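Local coordinates for phytase (Debaryomyces castellii, PDB 2GFI), which is a 3-phytase of the histidine acid phosphatase family, hydrolysing phytate (inositol hexakisphosphate) to release phosphate, at residues A[10-13]-A[14-18]. Residues are numbered along the deposited sequence; the frame is centred on the assembly and turned at random.
Sequences LLVG and QGAYQ
Val12 and Ala16 meet through methyl groups, Val12 CG2 lying 4.1 Å from Ala16 CB where the chain stops running extended and winds into a single 3-10 turn. CG2 of Val12 stands anti to the backbone N, and from there it touches the alanine methyl. Between the two residues, Gly13 O accepts a weak but nearly straight bond from Ala16 N (3.4 Å, 170°), the i to i+3 link that starts the turn. The following link is shorter, with Tyr17 N donating to Gln14 O at 2.9 Å.

The side chain of Gln18 folds back on Gly15. Gln18 CB lies 3.8 Å from Gly15 O. CG, set between the backbone N and the carbonyl carbon (chi1 70°), comes closer to that oxygen, and CD passes alongside it. At the tip, Gln18 NE2 hydrogen-bonds to Gly15 O at 2.8 Å, in the carbonyl plane and on a lone pair, with the oxygen almost within the amide plane of Gln18. This helps hold the rotation of the amide and ties Gln18 back to Gly15 in the 3-10 turn. Ala16 CB sits over one face of the Tyr17 ring.

An inverse gamma turn centred on Leu11 precedes the 3-10 turn in this surface loop, which lies ahead of strand 59-69, away from the predicted active-site residues. Leu11 O is hydrogen-bonded by Asn277, at the start of helix 277-295. Other copies of the protein pack here: Gln18 O receives a bond from Lys139 of the second subunit, in that subunit's helix 133-148, and Gln18 touches Ala143 of the fourth, in the equivalent helix.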
loop_
_atom_site.group_PDB
_atom_site.type_symbol
_atom_site.label_atom_id
_atom_site.label_comp_id
_atom_site.label_asym_id
_atom_site.label_seq_id
_atom_site.Cartn_x
_atom_site.Cartn_y
_atom_site.Cartn_z
ATOM N N LEU A 10 7.812 -2.980 8.587
ATOM C CA LEU A 10 7.734 -4.348 8.075
ATOM C C LEU A 10 9.115 -4.979 7.951
ATOM O O LEU A 10 10.031 -4.410 7.375
ATOM C CB LEU A 10 6.995 -4.413 6.725
ATOM C CG LEU A 10 5.580 -3.840 6.737
ATOM C CD1 LEU A 10 5.036 -3.800 5.322
ATOM C CD2 LEU A 10 4.656 -4.631 7.671
ATOM N N LEU A 11 9.211 -6.177 8.483
ATOM C CA LEU A 11 10.402 -7.003 8.435
ATOM C C LEU A 11 10.368 -7.904 7.196
ATOM O O LEU A 11 10.563 -9.131 7.279
ATOM C CB LEU A 11 10.425 -7.846 9.707
ATOM C CG LEU A 11 11.213 -7.387 10.949
ATOM C CD1 LEU A 11 11.896 -6.056 10.883
ATOM C CD2 LEU A 11 10.460 -7.635 12.279
ATOM N N VAL A 12 10.087 -7.292 6.057
ATOM C CA VAL A 12 10.049 -7.980 4.771
ATOM C C VAL A 12 10.219 -6.905 3.714
ATOM O O VAL A 12 9.769 -5.754 3.913
ATOM C CB VAL A 12 8.705 -8.711 4.562
ATOM C CG1 VAL A 12 7.530 -7.674 4.324
ATOM C CG2 VAL A 12 8.803 -9.784 3.439
ATOM N N GLY A 13 10.848 -7.242 2.595
ATOM C CA GLY A 13 10.911 -6.295 1.494
ATOM C C GLY A 13 9.949 -6.651 0.375
ATOM O O GLY A 13 8.950 -7.363 0.580
ATOM N N GLN A 14 10.280 -6.187 -0.834
ATOM C CA GLN A 14 9.377 -6.247 -1.954
ATOM C C GLN A 14 9.237 -7.645 -2.537
ATOM O O GLN A 14 8.298 -7.906 -3.303
ATOM C CB GLN A 14 9.813 -5.250 -3.017
ATOM C CG GLN A 14 9.951 -3.842 -2.491
ATOM C CD GLN A 14 8.715 -3.411 -1.753
ATOM O OE1 GLN A 14 8.780 -3.078 -0.543
ATOM N NE2 GLN A 14 7.576 -3.422 -2.445
ATOM N N GLY A 15 10.148 -8.540 -2.165
ATOM C CA GLY A 15 10.104 -9.929 -2.595
ATOM C C GLY A 15 8.797 -10.631 -2.284
ATOM O O GLY A 15 8.485 -11.692 -2.865
ATOM N N ALA A 16 8.035 -10.063 -1.352
ATOM C CA ALA A 16 6.752 -10.611 -0.982
ATOM C C ALA A 16 5.743 -10.546 -2.150
ATOM O O ALA A 16 4.768 -11.316 -2.174
ATOM C CB ALA A 16 6.191 -9.838 0.255
ATOM N N TYR A 17 6.002 -9.656 -3.110
ATOM C CA TYR A 17 5.044 -9.320 -4.160
ATOM C C TYR A 17 5.398 -9.878 -5.505
ATOM O O TYR A 17 4.632 -9.699 -6.464
ATOM C CB TYR A 17 4.967 -7.807 -4.329
ATOM C CG TYR A 17 4.534 -7.124 -3.084
ATOM C CD1 TYR A 17 3.191 -7.165 -2.672
ATOM C CD2 TYR A 17 5.457 -6.449 -2.276
ATOM C CE1 TYR A 17 2.789 -6.552 -1.523
ATOM C CE2 TYR A 17 5.039 -5.822 -1.099
ATOM C CZ TYR A 17 3.706 -5.870 -0.748
ATOM O OH TYR A 17 3.274 -5.234 0.407
ATOM N N GLN A 18 6.585 -10.492 -5.577
ATOM C CA GLN A 18 7.271 -10.685 -6.851
ATOM C C GLN A 18 6.578 -11.665 -7.803
ATOM O O GLN A 18 6.880 -11.671 -8.990
ATOM C CB GLN A 18 8.693 -11.167 -6.604
ATOM C CG GLN A 18 8.705 -12.610 -6.067
ATOM C CD GLN A 18 10.088 -13.053 -5.708
ATOM O OE1 GLN A 18 10.847 -13.493 -6.571
ATOM N NE2 GLN A 18 10.437 -12.928 -4.432
#